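Local coordinates for periplasmic His/Glu/Gln/Arg/opine family-binding protein (Silicibacter pomeroyi, PDB 3I6V) that binds lysine and, as an extracellular solute-binding protein of family 3, probably delivers amino acids or related solutes to an ABC transporter, at residues M9-A14 with C46-N51; P17-N22 with G29-L34; Y96-D101 with A146-A151. All coordinates share one frame; numbering follows the deposited sequence.

Interaction 1: residues M9-A14 with C46-N51; sequences MGTEGA and CEWVKN. With LYS (lysine), chain B.
Met-9 lays its CB over one face of the Trp-48 indole, 3.7 Å from the centroid of the six-membered ring and 15° off its normal, a CH-pi contact displaced toward the rim. With CG placed beside the backbone N (chi1 -55°), the Met-9 chain leads on to Cys-46, and the two meet at 3.8 Å between Met-9 CG and Cys-46 CB. This is the tight part of the contact, on a parallel ladder that pairs Met-9 with Trp-48, Gly-10 with Val-49 and Thr-11 with Lys-50. Met-9 N reaches Glu-47 O at 2.8 Å and Met-9 O accepts Val-49 N; Thr-11 repeats the pattern with Val-49 O and with Asn-51 N, the last at 2.7 Å from Thr-11 O. The exposed side is looser: Lys-50 touches Glu-12 O through CG at 3.6 Å, while its NZ comes no closer than 3.8 Å to that same Glu-12 O. Beyond the ladder the extended Glu-12 side chain turns away, and its OE1 accepts a 2.7 Å hydrogen bond from NZ of the bound lysine; OE2 is held by Gln-112. Strand 7-11 runs between strands 46-50 and 67-68, and helix 30-42, which follows a small antiparallel sheet in the beta-alpha-beta crossover, covers the Met-9 and Trp-48 face with Cys-39 and Arg-32, its Asp-36 bonding Trp-48 NE1.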
# COMPACT_ATOMS: atom_id res chain seq x y z
N MET A 9 -13.42 -0.01 -8.92
CA MET A 9 -12.41 0.07 -7.87
C MET A 9 -11.07 -0.41 -8.42
O MET A 9 -10.94 -1.58 -8.79
CB MET A 9 -12.84 -0.78 -6.65
CG MET A 9 -14.25 -0.39 -6.12
SD MET A 9 -14.36 1.10 -5.07
CE MET A 9 -13.63 0.47 -3.61
N GLY A 10 -10.10 0.50 -8.52
CA GLY A 10 -8.77 0.17 -9.05
C GLY A 10 -7.79 -0.23 -7.95
O GLY A 10 -7.66 0.46 -6.92
N THR A 11 -7.07 -1.33 -8.17
CA THR A 11 -6.06 -1.80 -7.26
C THR A 11 -4.88 -2.40 -8.03
O THR A 11 -4.99 -2.66 -9.26
CB THR A 11 -6.63 -2.78 -6.19
OG1 THR A 11 -5.68 -2.90 -5.11
CG2 THR A 11 -6.97 -4.18 -6.76
N GLU A 12 -3.76 -2.59 -7.32
CA GLU A 12 -2.55 -3.09 -7.93
C GLU A 12 -2.62 -4.63 -8.14
O GLU A 12 -2.12 -5.12 -9.13
CB GLU A 12 -1.34 -2.76 -7.05
CG GLU A 12 0.00 -3.09 -7.67
CD GLU A 12 1.21 -2.78 -6.75
OE1 GLU A 12 1.04 -2.45 -5.55
OE2 GLU A 12 2.35 -2.87 -7.25
N GLY A 13 -3.17 -5.35 -7.17
CA GLY A 13 -3.26 -6.81 -7.28
C GLY A 13 -1.92 -7.52 -7.09
O GLY A 13 -1.73 -8.65 -7.55
N ALA A 14 -1.00 -6.87 -6.40
CA ALA A 14 0.34 -7.42 -6.22
C ALA A 14 0.99 -6.97 -4.93
O ALA A 14 2.20 -6.86 -4.83
CB ALA A 14 1.24 -7.08 -7.45
N CYS A 46 -19.96 -2.43 -6.99
CA CYS A 46 -18.63 -2.26 -7.52
C CYS A 46 -18.12 -3.38 -8.39
O CYS A 46 -18.62 -4.50 -8.36
CB CYS A 46 -17.65 -1.95 -6.40
SG CYS A 46 -17.32 -3.30 -5.29
N GLU A 47 -17.12 -3.02 -9.18
CA GLU A 47 -16.44 -3.92 -10.05
C GLU A 47 -14.94 -3.64 -9.82
O GLU A 47 -14.53 -2.48 -9.70
CB GLU A 47 -16.91 -3.62 -11.47
CG GLU A 47 -15.89 -3.77 -12.57
CD GLU A 47 -16.40 -3.24 -13.91
OE1 GLU A 47 -17.63 -3.08 -14.05
OE2 GLU A 47 -15.56 -2.95 -14.81
N TRP A 48 -14.15 -4.68 -9.72
CA TRP A 48 -12.73 -4.54 -9.42
C TRP A 48 -11.88 -4.50 -10.67
O TRP A 48 -12.11 -5.29 -11.60
CB TRP A 48 -12.29 -5.65 -8.48
CG TRP A 48 -12.82 -5.43 -7.14
CD1 TRP A 48 -14.01 -5.90 -6.63
CD2 TRP A 48 -12.22 -4.64 -6.12
NE1 TRP A 48 -14.17 -5.45 -5.33
CE2 TRP A 48 -13.09 -4.67 -5.00
CE3 TRP A 48 -11.04 -3.91 -6.05
CZ2 TRP A 48 -12.79 -4.01 -3.80
CZ3 TRP A 48 -10.74 -3.26 -4.85
CH2 TRP A 48 -11.62 -3.31 -3.75
N VAL A 49 -10.92 -3.58 -10.70
CA VAL A 49 -10.02 -3.42 -11.86
C VAL A 49 -8.58 -3.48 -11.37
O VAL A 49 -8.24 -2.83 -10.37
CB VAL A 49 -10.28 -2.10 -12.66
CG1 VAL A 49 -9.40 -2.02 -13.94
CG2 VAL A 49 -11.77 -2.00 -13.05
N LYS A 50 -7.76 -4.29 -12.05
CA LYS A 50 -6.36 -4.44 -11.70
C LYS A 50 -5.56 -3.49 -12.55
O LYS A 50 -5.79 -3.41 -13.74
CB LYS A 50 -5.90 -5.89 -11.96
CG LYS A 50 -4.40 -6.13 -11.79
CD LYS A 50 -4.06 -7.58 -12.21
CE LYS A 50 -2.57 -7.73 -12.58
NZ LYS A 50 -1.78 -8.18 -11.41
N ASN A 51 -4.62 -2.76 -11.96
CA ASN A 51 -3.77 -1.88 -12.75
C ASN A 51 -2.38 -1.87 -12.15
O ASN A 51 -2.27 -1.88 -10.93
CB ASN A 51 -4.36 -0.44 -12.77
CG ASN A 51 -3.76 0.41 -13.87
OD1 ASN A 51 -4.35 0.56 -14.92
ND2 ASN A 51 -2.57 0.94 -13.64
N LYS B . 2.33 3.36 1.11
CA LYS B . 3.52 3.56 0.22
C LYS B . 3.26 4.64 -0.80
O LYS B . 2.12 5.10 -0.90
CB LYS B . 3.90 2.23 -0.48
CG LYS B . 2.87 1.73 -1.50
CD LYS B . 3.33 0.35 -2.08
CE LYS B . 2.37 -0.20 -3.20
NZ LYS B . 2.82 -1.62 -3.65
OXT LYS B . 4.19 5.05 -1.56

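Interaction 2: residues P17-N22 with G29-L34; sequences PYNFIN and GFEREL
Asn-19 and Glu-31 bring amide and carboxylate almost into one plane, 6° apart, and join by a hydrogen bond from Asn-19 ND2 to Glu-31 OE1 of 2.9 Å. OE1 lies close to the plane of the Asn-19 amide, and the N-H meets it nearly end-on to its C-O bond. With CG anti to its carbonyl carbon (chi1 -69°) and the chain extended beyond, Glu-31 carries OE1 across to that amide. At the far ends of the two groups, Asn-19 OD1 probably accepts Ala-14 N, and Glu-31 OE2 is bonded to Tyr-88 OH and N of Gly-71, a pocket residue. The Phe-20 ring comes obliquely to Gly-29, CE1 lying 3.6 Å from Gly-29 CA, whereas Tyr-18, whose ring stacks on Tyr-15 and carries its OH to Asp-152, forms with Asn-19 a classic beta bulge opposite Tyr-15. Along the backbone, two carbonyls receive the start of the helix: Pro-17 O takes Phe-30 N at 3.0 Å, and Tyr-18 O takes Glu-31 N at 2.8 Å. Gly-29 is the N-cap; a CB there would clash with Tyr-18 O. The Glu-31 carboxylate is probably stabilised as an anion by the helix N-terminus and its donors. Helix 30-42 starts against the turn that leads into strand 19-21, the middle strand of a small antiparallel sheet with 14-15 and 27-28, with strand 83-89 against Tyr-18 and Phe-30, and helix 207-216 against Pro-17 and Phe-30.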
# COMPACT_ATOMS: atom_id res chain seq x y z
N PRO A 17 -0.47 -8.15 2.30
CA PRO A 17 -1.83 -8.58 2.40
C PRO A 17 -2.86 -7.46 2.08
O PRO A 17 -4.06 -7.71 2.21
CB PRO A 17 -1.93 -9.00 3.88
CG PRO A 17 -0.98 -8.12 4.58
CD PRO A 17 0.05 -7.68 3.59
N TYR A 18 -2.40 -6.27 1.67
CA TYR A 18 -3.33 -5.20 1.29
C TYR A 18 -4.23 -5.62 0.12
O TYR A 18 -5.47 -5.55 0.21
CB TYR A 18 -2.55 -3.94 0.84
CG TYR A 18 -1.68 -3.35 1.90
CD1 TYR A 18 -0.35 -3.77 2.04
CD2 TYR A 18 -2.16 -2.36 2.76
CE1 TYR A 18 0.50 -3.21 3.04
CE2 TYR A 18 -1.33 -1.77 3.77
CZ TYR A 18 -0.00 -2.19 3.88
OH TYR A 18 0.82 -1.63 4.84
N ASN A 19 -3.60 -6.01 -0.98
CA ASN A 19 -4.30 -6.45 -2.17
C ASN A 19 -3.47 -7.50 -2.97
O ASN A 19 -2.23 -7.48 -2.96
CB ASN A 19 -4.68 -5.26 -3.07
CG ASN A 19 -3.47 -4.50 -3.58
OD1 ASN A 19 -2.85 -4.89 -4.60
ND2 ASN A 19 -3.13 -3.39 -2.91
N PHE A 20 -4.17 -8.42 -3.63
CA PHE A 20 -3.48 -9.44 -4.47
C PHE A 20 -4.51 -10.14 -5.36
O PHE A 20 -5.70 -9.99 -5.13
CB PHE A 20 -2.62 -10.42 -3.61
CG PHE A 20 -3.41 -11.25 -2.62
CD1 PHE A 20 -3.67 -10.79 -1.35
CD2 PHE A 20 -3.83 -12.55 -2.96
CE1 PHE A 20 -4.39 -11.56 -0.43
CE2 PHE A 20 -4.54 -13.35 -2.05
CZ PHE A 20 -4.83 -12.86 -0.78
N ILE A 21 -4.05 -10.83 -6.40
CA ILE A 21 -4.94 -11.64 -7.23
C ILE A 21 -4.84 -13.07 -6.71
O ILE A 21 -3.75 -13.63 -6.65
CB ILE A 21 -4.55 -11.60 -8.73
CG1 ILE A 21 -4.40 -10.15 -9.23
CG2 ILE A 21 -5.55 -12.46 -9.61
CD1 ILE A 21 -5.68 -9.28 -9.09
N ASN A 22 -5.95 -13.63 -6.25
CA ASN A 22 -5.93 -14.99 -5.72
C ASN A 22 -5.87 -16.03 -6.86
O ASN A 22 -5.85 -15.69 -8.04
CB ASN A 22 -7.05 -15.22 -4.67
CG ASN A 22 -8.46 -15.19 -5.27
OD1 ASN A 22 -8.68 -15.42 -6.47
ND2 ASN A 22 -9.44 -14.93 -4.41
N GLY A 29 -7.64 -9.84 -0.49
CA GLY A 29 -6.84 -9.07 0.45
C GLY A 29 -7.68 -8.16 1.33
O GLY A 29 -8.89 -8.11 1.23
N PHE A 30 -7.00 -7.46 2.23
CA PHE A 30 -7.64 -6.49 3.12
C PHE A 30 -8.57 -5.53 2.38
O PHE A 30 -9.72 -5.30 2.77
CB PHE A 30 -6.57 -5.71 3.89
CG PHE A 30 -7.12 -4.58 4.71
CD1 PHE A 30 -7.81 -4.84 5.90
CD2 PHE A 30 -6.97 -3.26 4.28
CE1 PHE A 30 -8.33 -3.79 6.66
CE2 PHE A 30 -7.49 -2.19 5.04
CZ PHE A 30 -8.17 -2.45 6.22
N GLU A 31 -8.04 -4.99 1.29
CA GLU A 31 -8.72 -3.98 0.52
C GLU A 31 -9.87 -4.50 -0.30
O GLU A 31 -10.78 -3.73 -0.61
CB GLU A 31 -7.70 -3.22 -0.35
CG GLU A 31 -6.81 -2.37 0.58
CD GLU A 31 -5.63 -1.71 -0.11
OE1 GLU A 31 -5.08 -2.30 -1.07
OE2 GLU A 31 -5.25 -0.60 0.33
N ARG A 32 -9.87 -5.78 -0.65
CA ARG A 32 -11.04 -6.38 -1.29
C ARG A 32 -12.18 -6.36 -0.29
O ARG A 32 -13.28 -5.94 -0.61
CB ARG A 32 -10.81 -7.87 -1.70
CG ARG A 32 -12.10 -8.58 -2.17
CD ARG A 32 -12.54 -7.89 -3.47
NE ARG A 32 -13.85 -8.27 -4.01
CZ ARG A 32 -14.01 -9.08 -5.07
NH1 ARG A 32 -12.95 -9.64 -5.65
NH2 ARG A 32 -15.24 -9.33 -5.53
N GLU A 33 -11.91 -6.87 0.91
CA GLU A 33 -12.95 -6.92 1.93
C GLU A 33 -13.40 -5.51 2.32
O GLU A 33 -14.61 -5.24 2.49
CB GLU A 33 -12.43 -7.64 3.16
CG GLU A 33 -13.56 -8.01 4.11
CD GLU A 33 -13.09 -8.63 5.41
OE1 GLU A 33 -11.99 -9.24 5.45
OE2 GLU A 33 -13.84 -8.52 6.39
N LEU A 34 -12.43 -4.62 2.48
CA LEU A 34 -12.77 -3.25 2.87
C LEU A 34 -13.58 -2.57 1.78
O LEU A 34 -14.66 -2.05 2.04
CB LEU A 34 -11.51 -2.44 3.19
CG LEU A 34 -11.77 -0.95 3.48
CD1 LEU A 34 -12.57 -0.78 4.80
CD2 LEU A 34 -10.44 -0.25 3.55

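Interaction 3: residues Y96-D101 with A146-A151; sequences YVATSD and ADAVFA
Tyr-96 turns one ring face to Phe-150, whose CD1 sits over the centre of that face, 3.6 Å from Tyr-96 CZ. The ring planes, neither parallel nor perpendicular, meet at 38°, with centroids 4.5 Å apart. Phe-150 reaches this place with CG anti to its N (chi1 -174°), Tyr-96 with CG beside its own N. An alanine in place of Tyr-96 would remove the face under Phe-150 CD1 and is likely to open a gap that lets the phenyl ring shift. On the sheet face that holds Val-97 and Val-149, CG1 of Val-149 leans on CB of Val-97 at 3.7 Å. Those two residues form an antiparallel hydrogen-bonded pair, 2.9 Å both from Val-97 N to Val-149 O and from Val-149 N to Val-97 O, joining neighbouring strands 93-98 and 148-152 in the mixed sheet of the second lobe. Where the strands part, a water bridges Thr-99 N and Asp-147 O. Helix 116-123 packs against the aromatic face, Tyr-120 stacking on Phe-150, and helix 134-142 against Val-149. Side-chain cohesion here is therefore apolar, while backbone bonds carry the polar links between the strands, and one water continues them just past their ends.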
# COMPACT_ATOMS: atom_id res chain seq x y z
N TYR A 96 13.84 -1.33 6.74
CA TYR A 96 14.82 -1.95 5.88
C TYR A 96 14.82 -3.46 6.12
O TYR A 96 14.70 -3.92 7.26
CB TYR A 96 16.23 -1.43 6.12
CG TYR A 96 16.45 0.03 5.80
CD1 TYR A 96 16.21 1.01 6.76
CD2 TYR A 96 16.92 0.42 4.54
CE1 TYR A 96 16.41 2.38 6.47
CE2 TYR A 96 17.14 1.75 4.25
CZ TYR A 96 16.88 2.72 5.21
OH TYR A 96 17.10 4.02 4.89
N VAL A 97 14.98 -4.20 5.04
CA VAL A 97 15.12 -5.67 5.14
C VAL A 97 16.32 -6.11 4.33
O VAL A 97 16.56 -5.61 3.24
CB VAL A 97 13.84 -6.44 4.72
CG1 VAL A 97 14.18 -7.93 4.39
CG2 VAL A 97 12.85 -6.41 5.85
N ALA A 98 17.08 -7.06 4.89
CA ALA A 98 18.32 -7.50 4.28
C ALA A 98 18.56 -9.01 4.51
O ALA A 98 17.80 -9.67 5.23
CB ALA A 98 19.50 -6.67 4.85
N THR A 99 19.63 -9.53 3.91
CA THR A 99 20.04 -10.94 4.13
C THR A 99 21.05 -11.12 5.30
O THR A 99 21.30 -12.24 5.74
CB THR A 99 20.61 -11.58 2.86
OG1 THR A 99 21.77 -10.85 2.45
CG2 THR A 99 19.58 -11.55 1.71
N SER A 100 21.64 -10.02 5.79
CA SER A 100 22.50 -10.07 6.99
C SER A 100 22.32 -8.83 7.86
O SER A 100 21.88 -7.79 7.39
CB SER A 100 23.97 -10.23 6.61
OG SER A 100 24.46 -9.05 6.00
N ASP A 101 22.66 -8.96 9.14
CA ASP A 101 22.53 -7.85 10.08
C ASP A 101 23.43 -6.66 9.74
O ASP A 101 23.05 -5.50 9.97
CB ASP A 101 22.72 -8.33 11.52
CG ASP A 101 21.54 -9.16 12.02
OD1 ASP A 101 21.71 -9.97 12.97
OD2 ASP A 101 20.41 -9.02 11.48
N ALA A 146 20.90 -6.10 -4.62
CA ALA A 146 20.78 -4.94 -3.76
C ALA A 146 21.12 -5.31 -2.33
O ALA A 146 20.82 -6.42 -1.87
CB ALA A 146 19.35 -4.35 -3.84
N ASP A 147 21.74 -4.37 -1.62
CA ASP A 147 22.10 -4.52 -0.20
C ASP A 147 20.92 -4.65 0.76
O ASP A 147 21.00 -5.33 1.79
CB ASP A 147 23.01 -3.33 0.20
CG ASP A 147 24.35 -3.36 -0.53
OD1 ASP A 147 24.66 -2.47 -1.37
OD2 ASP A 147 25.09 -4.35 -0.30
N ALA A 148 19.82 -3.97 0.45
CA ALA A 148 18.62 -4.06 1.26
C ALA A 148 17.42 -3.52 0.47
O ALA A 148 17.58 -2.94 -0.60
CB ALA A 148 18.79 -3.26 2.58
N VAL A 149 16.24 -3.74 1.01
CA VAL A 149 15.02 -3.17 0.44
C VAL A 149 14.43 -2.27 1.52
O VAL A 149 14.44 -2.63 2.71
CB VAL A 149 13.99 -4.27 0.02
CG1 VAL A 149 13.76 -5.25 1.18
CG2 VAL A 149 12.67 -3.63 -0.43
N PHE A 150 13.89 -1.13 1.10
CA PHE A 150 13.18 -0.22 2.02
C PHE A 150 11.72 -0.17 1.57
O PHE A 150 11.43 0.22 0.44
CB PHE A 150 13.83 1.16 1.95
CG PHE A 150 13.29 2.16 2.95
CD1 PHE A 150 13.43 1.95 4.33
CD2 PHE A 150 12.67 3.34 2.51
CE1 PHE A 150 12.94 2.89 5.25
CE2 PHE A 150 12.18 4.29 3.39
CZ PHE A 150 12.31 4.08 4.78
N ALA A 151 10.81 -0.56 2.45
CA ALA A 151 9.41 -0.74 2.08
C ALA A 151 8.53 -0.63 3.29
O ALA A 151 9.01 -0.49 4.41
CB ALA A 151 9.21 -2.17 1.43
O HOH W 1 21.06 -8.04 1.99

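Overall arrangement
Interactions 1 and 2 belong to one lobe, centres 10 Å apart, and interaction 2 is nested in the chain loop that interaction 1 closes. They touch through Asn-19, which also packs on Thr-11 of strand 7-11, and through Arg-32. Interaction 3 lies in the other lobe, 29 Å from interaction 1 and 25 Å from interaction 2 between centres, and touches neither. The lysine lies between the lobes, as in periplasmic binding proteins generally: Glu-12 of interaction 1 contacts it directly, the side chain of Asn-19 is about 6 Å away and that of Phe-150 about 9 Å. Gln-112 and Ile-116 also bond the lysine.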